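Local coordinates for protein alginate lyase (Bacteroides ovatus, PDB 3NNB) that probably cleaves alginate by beta-elimination, using a mainly helical fold, at residues P28-L33 / Y115-D120; V228-Y233 / M244-E249; H284-C289 / D298-T303. All coordinates share one frame; numbering follows the deposited sequence. Where two conformers were deposited one is given.

Contact 1: residues P28-L33 / Y115-D120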
loop_
_atom_site.group_PDB
_atom_site.type_symbol
_atom_site.label_atom_id
_atom_site.label_comp_id
_atom_site.label_asym_id
_atom_site.label_seq_id
_atom_site.Cartn_x
_atom_site.Cartn_y
_atom_site.Cartn_z
ATOM N N PRO A 28 9.312 14.425 -18.615
ATOM C CA PRO A 28 10.388 14.122 -17.648
ATOM C C PRO A 28 10.082 12.910 -16.745
ATOM O O PRO A 28 10.949 12.047 -16.518
ATOM C CB PRO A 28 10.509 15.415 -16.841
ATOM C CG PRO A 28 10.010 16.483 -17.774
ATOM C CD PRO A 28 8.924 15.848 -18.573
ATOM N N ALA A 29 8.858 12.854 -16.264
ATOM C CA ALA A 29 8.424 11.743 -15.408
ATOM C C ALA A 29 8.313 10.443 -16.189
ATOM O O ALA A 29 8.644 9.374 -15.666
ATOM C CB ALA A 29 7.124 12.089 -14.670
ATOM N N VAL A 30 7.839 10.495 -17.423
ATOM C CA VAL A 30 7.766 9.256 -18.239
ATOM C C VAL A 30 9.180 8.740 -18.495
ATOM O O VAL A 30 9.437 7.557 -18.383
ATOM C CB VAL A 30 6.976 9.483 -19.546
ATOM C CG1 VAL A 30 7.065 8.290 -20.425
ATOM C CG2 VAL A 30 5.490 9.839 -19.203
ATOM N N LYS A 31 10.112 9.644 -18.777
ATOM C CA LYS A 31 11.479 9.238 -19.030
ATOM C C LYS A 31 12.087 8.534 -17.811
ATOM O O LYS A 31 12.714 7.480 -17.940
ATOM C CB LYS A 31 12.317 10.463 -19.431
ATOM C CG LYS A 31 13.783 10.162 -19.680
ATOM C CD LYS A 31 14.551 11.471 -20.041
ATOM C CE LYS A 31 16.051 11.261 -20.157
ATOM N NZ LYS A 31 16.489 11.206 -21.581
ATOM N N THR A 32 11.884 9.111 -16.634
ATOM C CA THR A 32 12.360 8.499 -15.379
ATOM C C THR A 32 11.680 7.140 -15.120
ATOM O O THR A 32 12.335 6.181 -14.693
ATOM C CB THR A 32 12.187 9.478 -14.207
ATOM O OG1 THR A 32 13.096 10.543 -14.426
ATOM C CG2 THR A 32 12.530 8.808 -12.872
ATOM N N LEU A 33 10.401 7.055 -15.429
ATOM C CA LEU A 33 9.666 5.779 -15.302
ATOM C C LEU A 33 10.277 4.711 -16.197
ATOM O O LEU A 33 10.523 3.569 -15.754
ATOM C CB LEU A 33 8.187 5.960 -15.620
ATOM C CG LEU A 33 7.330 4.714 -15.733
ATOM C CD1 LEU A 33 7.232 4.009 -14.298
ATOM C CD2 LEU A 33 5.958 5.020 -16.340
ATOM N N TYR A 115 4.871 -0.423 -19.351
ATOM C CA TYR A 115 4.162 -0.965 -20.501
ATOM C C TYR A 115 2.955 -0.053 -20.917
ATOM O O TYR A 115 2.736 0.248 -22.102
ATOM C CB TYR A 115 3.673 -2.388 -20.230
ATOM C CG TYR A 115 2.760 -2.857 -21.326
ATOM C CD1 TYR A 115 3.287 -3.267 -22.551
ATOM C CD2 TYR A 115 1.391 -2.819 -21.184
ATOM C CE1 TYR A 115 2.447 -3.611 -23.609
ATOM C CE2 TYR A 115 0.555 -3.193 -22.228
ATOM C CZ TYR A 115 1.085 -3.563 -23.426
ATOM O OH TYR A 115 0.236 -3.948 -24.440
ATOM N N TYR A 116 2.182 0.405 -19.945
ATOM C CA TYR A 116 1.019 1.236 -20.223
ATOM C C TYR A 116 1.390 2.495 -20.966
ATOM O O TYR A 116 0.742 2.854 -21.968
ATOM C CB TYR A 116 0.309 1.582 -18.911
ATOM C CG TYR A 116 -0.969 2.351 -19.112
ATOM C CD1 TYR A 116 -2.017 1.809 -19.856
ATOM C CD2 TYR A 116 -1.141 3.613 -18.555
ATOM C CE1 TYR A 116 -3.212 2.545 -20.027
ATOM C CE2 TYR A 116 -2.331 4.339 -18.721
ATOM C CZ TYR A 116 -3.345 3.783 -19.454
ATOM O OH TYR A 116 -4.511 4.506 -19.634
ATOM N N PHE A 117 2.442 3.163 -20.503
ATOM C CA PHE A 117 2.813 4.458 -21.064
ATOM C C PHE A 117 3.543 4.324 -22.405
ATOM O O PHE A 117 3.414 5.212 -23.262
ATOM C CB PHE A 117 3.636 5.267 -20.058
ATOM C CG PHE A 117 2.777 5.990 -19.048
ATOM C CD1 PHE A 117 2.172 7.195 -19.370
ATOM C CD2 PHE A 117 2.543 5.463 -17.804
ATOM C CE1 PHE A 117 1.362 7.843 -18.443
ATOM C CE2 PHE A 117 1.719 6.104 -16.883
ATOM C CZ PHE A 117 1.133 7.286 -17.205
ATOM N N SER A 118 4.329 3.252 -22.576
ATOM C CA SER A 118 5.229 3.110 -23.726
ATOM C C SER A 118 4.720 2.168 -24.799
ATOM O O SER A 118 5.132 2.279 -25.972
ATOM C CB SER A 118 6.629 2.627 -23.293
ATOM O OG SER A 118 6.593 1.253 -22.929
ATOM N N GLY A 119 3.873 1.211 -24.419
ATOM C CA GLY A 119 3.502 0.109 -25.267
ATOM C C GLY A 119 4.584 -0.892 -25.593
ATOM O O GLY A 119 4.362 -1.795 -26.416
ATOM N N ASP A 120 5.745 -0.789 -24.941
ATOM C CA ASP A 120 6.847 -1.720 -25.214
ATOM C C ASP A 120 6.603 -3.032 -24.499
ATOM O O ASP A 120 6.650 -3.102 -23.255
ATOM C CB ASP A 120 8.163 -1.101 -24.776
ATOM C CG ASP A 120 9.374 -1.821 -25.356
ATOM O OD1 ASP A 120 9.294 -3.050 -25.603
ATOM O OD2 ASP A 120 10.396 -1.128 -25.590
#
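Phe117 carries this contact alone on its side, laying the CD1 and CD2 side of its ring against Val30 and Leu33 of helix 27-41, two residues one turn apart on the same face of that helix. Its CB heads toward residues 28-33; with CG anti to the carbonyl carbon (chi1 -82°), the ring then turns across the front of Val30 and Leu33. The two carbons next to CG each find one methyl. Phe117 CD2 meets Leu33 CD2 at 3.7 Å, the closest approach between the segments, and Phe117 CD1 has Val30 CG2 at a looser 4.2 Å. Both methyls come in obliquely, and the Leu33 side chain crosses that of Phe117 at about a right angle. Farther out, CE1, CE2 and CZ draw away from Val30 and Leu33. Helix 11-19 takes up the packing through Leu14 and Val17, which also touch this phenylalanine. One face of the ring is overlain near its rim by Tyr116 CD2.

Just past Phe117 the helix stops. Gly119, with positive phi, still gives its N to Tyr115 O at 2.8 Å, and Ser118 OG accepts from Asp120 N at 3.0 Å in a nearly straight bond (165°), an ST turn. Asp120 then caps Lys122 N, opening helix 121-136. The phenylalanine thus sits at the end of helix 98-118, beside a tight helix-to-helix turn, consistent with the helical-hairpin architecture of the six-hairpin clan, probably an alpha/alpha toroid.

Contact 2: residues V228-Y233 / M244-E249; sequences VQLTAY and MKTIQE
Thr231 and Thr246 slide past each other in opposite directions, oxygen against methyl, where helix 221-236 and helix 240-258 come closest. The short axes approach to 9.1 Å at 149°, nearly antiparallel, and the two threonine CA atoms are 6.3 Å apart. In each threonine CG2 is anti to the backbone N and OG1 lies beside it (chi1 -60° in Thr231). The Thr231 oxygen therefore reaches Thr246, with OG1 to CG2 at 3.2 Å, while its methyl faces another neighbour. That neighbour is Ile247, whose side chain crosses Thr231 at about a right angle, so that Thr231 CG2 rests on CG1 and CD1 of Ile247, 3.7 Å from each. Leu230 also crosses Thr246 squarely, laying its CD2 3.7 Å from Thr246 OG1. Putting an alanine in place of Thr231 removes both OG1 and CG2, and would probably leave a gap beside the Thr246 methyl and the CG1-CD1 end of Ile247.

Neither hydroxyl bonds across the interface. Each turns back along its own helix, Thr231 OG1 to Asp227 O and Thr246 OG1 to Leu242 O. Met206 of helix 189-208 touches Leu230 from outside the pair. Small beta-branched residues whose polar ends are satisfied within their own helices let the facing sides of this helical hairpin pack through small side chains, the two segments meeting here by van der Waals contact.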
loop_
_atom_site.group_PDB
_atom_site.type_symbol
_atom_site.label_atom_id
_atom_site.label_comp_id
_atom_site.label_asym_id
_atom_site.label_seq_id
_atom_site.Cartn_x
_atom_site.Cartn_y
_atom_site.Cartn_z
ATOM N N VAL A 228 -9.398 -1.957 3.209
ATOM C CA VAL A 228 -8.993 -1.547 1.856
ATOM C C VAL A 228 -8.488 -2.728 1.026
ATOM O O VAL A 228 -8.872 -2.902 -0.134
ATOM C CB VAL A 228 -7.931 -0.395 1.856
ATOM C CG1 VAL A 228 -7.644 0.073 0.441
ATOM C CG2 VAL A 228 -8.428 0.779 2.701
ATOM N N GLN A 229 -7.638 -3.540 1.639
ATOM C CA GLN A 229 -7.058 -4.668 0.926
ATOM C C GLN A 229 -8.163 -5.673 0.612
ATOM O O GLN A 229 -8.260 -6.143 -0.506
ATOM C CB GLN A 229 -6.001 -5.355 1.811
ATOM C CG GLN A 229 -4.774 -4.525 2.126
ATOM C CD GLN A 229 -3.628 -5.401 2.626
ATOM O OE1 GLN A 229 -3.056 -6.178 1.848
ATOM N NE2 GLN A 229 -3.257 -5.254 3.918
ATOM N N LEU A 230 -9.024 -5.983 1.588
ATOM C CA LEU A 230 -10.114 -6.944 1.320
ATOM C C LEU A 230 -10.972 -6.463 0.129
ATOM O O LEU A 230 -11.334 -7.238 -0.776
ATOM C CB LEU A 230 -10.971 -7.158 2.566
ATOM C CG LEU A 230 -12.032 -8.267 2.439
ATOM C CD1 LEU A 230 -11.357 -9.647 2.423
ATOM C CD2 LEU A 230 -13.042 -8.137 3.616
ATOM N N THR A 231 -11.253 -5.165 0.113
ATOM C CA THR A 231 -12.108 -4.563 -0.926
ATOM C C THR A 231 -11.435 -4.685 -2.291
ATOM O O THR A 231 -12.044 -5.140 -3.259
ATOM C CB THR A 231 -12.444 -3.139 -0.589
ATOM O OG1 THR A 231 -13.142 -3.101 0.660
ATOM C CG2 THR A 231 -13.366 -2.512 -1.675
ATOM N N ALA A 232 -10.163 -4.279 -2.366
ATOM C CA ALA A 232 -9.444 -4.337 -3.626
ATOM C C ALA A 232 -9.318 -5.785 -4.139
ATOM O O ALA A 232 -9.470 -6.031 -5.351
ATOM C CB ALA A 232 -8.040 -3.753 -3.448
ATOM N N TYR A 233 -9.005 -6.735 -3.250
ATOM C CA TYR A 233 -8.782 -8.133 -3.687
ATOM C C TYR A 233 -10.122 -8.761 -4.068
ATOM O O TYR A 233 -10.192 -9.525 -5.034
ATOM C CB TYR A 233 -8.042 -8.960 -2.647
ATOM C CG TYR A 233 -6.749 -8.305 -2.202
ATOM C CD1 TYR A 233 -6.112 -7.387 -2.981
ATOM C CD2 TYR A 233 -6.192 -8.581 -0.945
ATOM C CE1 TYR A 233 -4.936 -6.733 -2.528
ATOM C CE2 TYR A 233 -5.046 -7.999 -0.524
ATOM C CZ TYR A 233 -4.420 -7.040 -1.291
ATOM O OH TYR A 233 -3.308 -6.368 -0.816
HETATM N N MSE A 244 -18.647 -4.331 -1.996
HETATM C CA MSE A 244 -19.735 -3.407 -1.636
HETATM C C MSE A 244 -20.038 -3.419 -0.127
HETATM O O MSE A 244 -20.182 -2.346 0.495
HETATM C CB MSE A 244 -20.994 -3.734 -2.471
HETATM C CG MSE A 244 -22.048 -2.658 -2.494
HETATM SE SE MSE A 244 -21.484 -1.106 -3.511
HETATM C CE MSE A 244 -21.433 -1.862 -5.298
ATOM N N LYS A 245 -20.120 -4.601 0.455
ATOM C CA LYS A 245 -20.391 -4.741 1.877
ATOM C C LYS A 245 -19.309 -4.053 2.714
ATOM O O LYS A 245 -19.606 -3.342 3.657
ATOM C CB LYS A 245 -20.489 -6.206 2.273
ATOM C CG LYS A 245 -20.483 -6.442 3.768
ATOM C CD LYS A 245 -20.437 -7.933 4.089
ATOM C CE LYS A 245 -20.869 -8.205 5.523
ATOM N NZ LYS A 245 -19.906 -7.665 6.528
ATOM N N THR A 246 -18.049 -4.305 2.363
ATOM C CA THR A 246 -16.909 -3.785 3.114
ATOM C C THR A 246 -16.894 -2.253 3.013
ATOM O O THR A 246 -16.644 -1.549 3.990
ATOM C CB THR A 246 -15.599 -4.427 2.603
ATOM O OG1 THR A 246 -15.744 -5.847 2.639
ATOM C CG2 THR A 246 -14.390 -4.012 3.483
ATOM N N ILE A 247 -17.186 -1.746 1.830
ATOM C CA ILE A 247 -17.295 -0.281 1.615
ATOM C C ILE A 247 -18.408 0.337 2.445
ATOM O O ILE A 247 -18.223 1.362 3.114
ATOM C CB ILE A 247 -17.477 0.050 0.127
ATOM C CG1 ILE A 247 -16.179 -0.288 -0.653
ATOM C CG2 ILE A 247 -17.841 1.546 -0.085
ATOM C CD1 ILE A 247 -16.310 -0.297 -2.183
ATOM N N GLN A 248 -19.586 -0.278 2.407
ATOM C CA GLN A 248 -20.734 0.282 3.108
ATOM C C GLN A 248 -20.549 0.312 4.603
ATOM O O GLN A 248 -21.022 1.236 5.245
ATOM C CB GLN A 248 -22.015 -0.437 2.667
ATOM C CG GLN A 248 -22.345 0.028 1.217
ATOM C CD GLN A 248 -23.439 -0.746 0.526
ATOM O OE1 GLN A 248 -23.900 -1.783 1.010
ATOM N NE2 GLN A 248 -23.828 -0.263 -0.651
ATOM N N GLU A 249 -19.806 -0.644 5.142
ATOM C CA GLU A 249 -19.517 -0.701 6.567
ATOM C C GLU A 249 -18.332 0.155 7.021
ATOM O O GLU A 249 -18.141 0.393 8.230
ATOM C CB GLU A 249 -19.300 -2.147 6.989
ATOM C CG GLU A 249 -20.540 -2.972 6.814
ATOM C CD GLU A 249 -20.367 -4.423 7.241
ATOM O OE1 GLU A 249 -19.266 -4.855 7.656
ATOM O OE2 GLU A 249 -21.380 -5.126 7.164
#

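Contact 3: residues H284-C289 / D298-T303; sequences HMLDMC and DIYNAT
A type I beta turn, Ile299 to Ala302, in the loop that follows helix 274-293 folds back against that helix, its first two residues packing on Cys289, Leu286 and the selenomethionine Met288. Cys289 is the pivot. Its thiol, anti to the carbonyl carbon (chi1 -70°), lies against the backbone of the turn, with SG 3.5 Å from Tyr300 CA. The same sulfur makes an edge-on sulfur-aromatic contact, 5.1 Å from the Tyr300 ring centroid and 78° off the ring normal. Leu286 follows along the same CD2-CE2 edge: its side chain runs beside that of Tyr300, pointing the same way, and its CD2 sits in the ring plane 3.9 Å from Tyr300 CE2. Phe353, nearly parallel to the tyrosine ring, continues the packing.

Ile299 also touches the sulfur. Its CG2 meets Cys289 SG at 3.9 Å and, more loosely, Met288 CG at 4.4 Å, while Ile247 and Pro251 of helix 240-258 touch the same isoleucine.

The backbones are joined through one water, which donates to Cys289 O at 3.1 Å and accepts from Tyr300 N. The turn itself is tied by Asp298 OD1, which receives Asn301 N at 3.0 Å from above its carboxylate plane in an Asx motif, and by the bond from Ala302 N to Ile299 O. The loop's fold is thus set by its own hydrogen bonds, whereas its place on residues 284-289 depends on the fit of sulfur, methyls and ring edge, and on a single bridging water.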
loop_
_atom_site.group_PDB
_atom_site.type_symbol
_atom_site.label_atom_id
_atom_site.label_comp_id
_atom_site.label_asym_id
_atom_site.label_seq_id
_atom_site.Cartn_x
_atom_site.Cartn_y
_atom_site.Cartn_z
ATOM N N HIS A 284 -4.440 5.727 3.097
ATOM C CA HIS A 284 -5.239 4.521 2.969
ATOM C C HIS A 284 -6.742 4.848 2.940
ATOM O O HIS A 284 -7.526 4.186 2.232
ATOM C CB HIS A 284 -4.904 3.524 4.049
ATOM C CG HIS A 284 -3.488 3.073 3.992
ATOM N ND1 HIS A 284 -2.845 2.517 5.081
ATOM C CD2 HIS A 284 -2.566 3.163 3.003
ATOM C CE1 HIS A 284 -1.592 2.249 4.738
ATOM N NE2 HIS A 284 -1.400 2.612 3.482
HETATM N N MSE A 285 -7.137 5.882 3.684
HETATM C CA MSE A 285 -8.503 6.396 3.592
HETATM C C MSE A 285 -8.797 6.839 2.156
HETATM O O MSE A 285 -9.838 6.533 1.614
HETATM C CB MSE A 285 -8.748 7.566 4.538
HETATM C CG MSE A 285 -8.664 7.171 6.010
HETATM SE SE MSE A 285 -8.707 8.712 7.149
HETATM C CE MSE A 285 -8.373 7.867 8.869
ATOM N N LEU A 286 -7.878 7.591 1.578
ATOM C CA LEU A 286 -8.012 8.068 0.201
ATOM C C LEU A 286 -7.977 6.960 -0.825
ATOM O O LEU A 286 -8.676 7.024 -1.834
ATOM C CB LEU A 286 -7.018 9.186 -0.094
ATOM C CG LEU A 286 -7.199 10.466 0.735
ATOM C CD1 LEU A 286 -6.018 11.452 0.634
ATOM C CD2 LEU A 286 -8.462 11.216 0.274
ATOM N N ASP A 287 -7.187 5.915 -0.572
ATOM C CA ASP A 287 -7.245 4.726 -1.414
ATOM C C ASP A 287 -8.653 4.115 -1.381
ATOM O O ASP A 287 -9.186 3.774 -2.421
ATOM C CB ASP A 287 -6.255 3.646 -0.912
ATOM C CG ASP A 287 -4.808 3.961 -1.241
ATOM O OD1 ASP A 287 -4.484 4.766 -2.130
ATOM O OD2 ASP A 287 -3.948 3.386 -0.524
HETATM N N MSE A 288 -9.282 4.009 -0.206
HETATM C CA MSE A 288 -10.637 3.512 -0.107
HETATM C C MSE A 288 -11.590 4.444 -0.842
HETATM O O MSE A 288 -12.518 3.975 -1.512
HETATM C CB MSE A 288 -11.067 3.370 1.352
HETATM C CG MSE A 288 -12.406 2.666 1.540
HETATM SE SE MSE A 288 -12.528 0.950 0.629
HETATM C CE MSE A 288 -13.088 -0.059 2.119
ATOM N N CYS A 289 -11.408 5.757 -0.701
ATOM C CA CYS A 289 -12.290 6.706 -1.414
ATOM C C CYS A 289 -12.194 6.470 -2.918
ATOM O O CYS A 289 -13.212 6.505 -3.618
ATOM C CB CYS A 289 -11.872 8.150 -1.119
ATOM S SG CYS A 289 -12.207 8.685 0.579
ATOM N N ASP A 298 -19.835 7.029 -1.978
ATOM C CA ASP A 298 -19.177 8.262 -1.532
ATOM C C ASP A 298 -18.651 8.058 -0.106
ATOM O O ASP A 298 -19.291 8.436 0.858
ATOM C CB ASP A 298 -20.159 9.422 -1.570
ATOM C CG ASP A 298 -19.483 10.759 -1.308
ATOM O OD1 ASP A 298 -18.281 10.783 -0.901
ATOM O OD2 ASP A 298 -20.149 11.793 -1.485
ATOM N N ILE A 299 -17.466 7.472 0.003
ATOM C CA ILE A 299 -16.800 7.331 1.294
ATOM C C ILE A 299 -16.209 8.689 1.722
ATOM O O ILE A 299 -16.224 9.044 2.908
ATOM C CB ILE A 299 -15.708 6.267 1.191
ATOM C CG1 ILE A 299 -16.343 4.879 1.045
ATOM C CG2 ILE A 299 -14.690 6.335 2.378
ATOM C CD1 ILE A 299 -17.163 4.433 2.296
ATOM N N TYR A 300 -15.703 9.468 0.768
ATOM C CA TYR A 300 -14.993 10.699 1.128
ATOM C C TYR A 300 -15.838 11.624 2.020
ATOM O O TYR A 300 -15.336 12.171 2.998
ATOM C CB TYR A 300 -14.523 11.469 -0.105
ATOM C CG TYR A 300 -13.680 12.667 0.230
ATOM C CD1 TYR A 300 -14.250 13.897 0.462
ATOM C CD2 TYR A 300 -12.273 12.566 0.343
ATOM C CE1 TYR A 300 -13.451 14.998 0.781
ATOM C CE2 TYR A 300 -11.495 13.614 0.672
ATOM C CZ TYR A 300 -12.079 14.839 0.914
ATOM O OH TYR A 300 -11.284 15.900 1.223
ATOM N N ASN A 301 -17.108 11.813 1.657
ATOM C CA ASN A 301 -17.973 12.748 2.345
ATOM C C ASN A 301 -18.719 12.148 3.550
ATOM O O ASN A 301 -19.524 12.844 4.186
ATOM C CB ASN A 301 -18.972 13.347 1.314
ATOM C CG ASN A 301 -18.282 14.222 0.308
ATOM O OD1 ASN A 301 -18.308 13.961 -0.928
ATOM N ND2 ASN A 301 -17.617 15.249 0.803
ATOM N N ALA A 302 -18.431 10.883 3.881
ATOM C CA ALA A 302 -19.108 10.202 4.994
ATOM C C ALA A 302 -18.779 10.929 6.283
ATOM O O ALA A 302 -17.617 11.125 6.602
ATOM C CB ALA A 302 -18.719 8.722 5.096
ATOM N N THR A 303 -19.818 11.350 6.998
ATOM C CA THR A 303 -19.639 12.225 8.167
ATOM C C THR A 303 -20.513 11.722 9.282
ATOM O O THR A 303 -21.685 11.426 9.053
ATOM C CB THR A 303 -20.023 13.688 7.829
ATOM O OG1 THR A 303 -19.298 14.122 6.681
ATOM C CG2 THR A 303 -19.702 14.637 8.992
HETATM O O HOH W 1 -15.312 8.222 -2.148
#

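All three contacts are buried, and no direct hydrogen bond joins the paired segments in any of them, but only contacts 2 and 3 are neighbours. Their centres are 12 Å apart and they touch: Thr231 OG1 meets the selenomethionine methyl Met288 CE at 3.4 Å, and Ile247 O meets Ile299 CD1 at the same distance. Helices 221-236, 240-258 and 274-293 thus share one packed core. Contact 1 stands apart, about 30 Å away centre to centre and farther from the middle of the chain, bringing the early helix 27-41 against helix 98-118. A single aromatic ring lies there against two aliphatic side chains, facing threonines serve in contact 2, and contact 3, loop against helix, adds sulfur and a water.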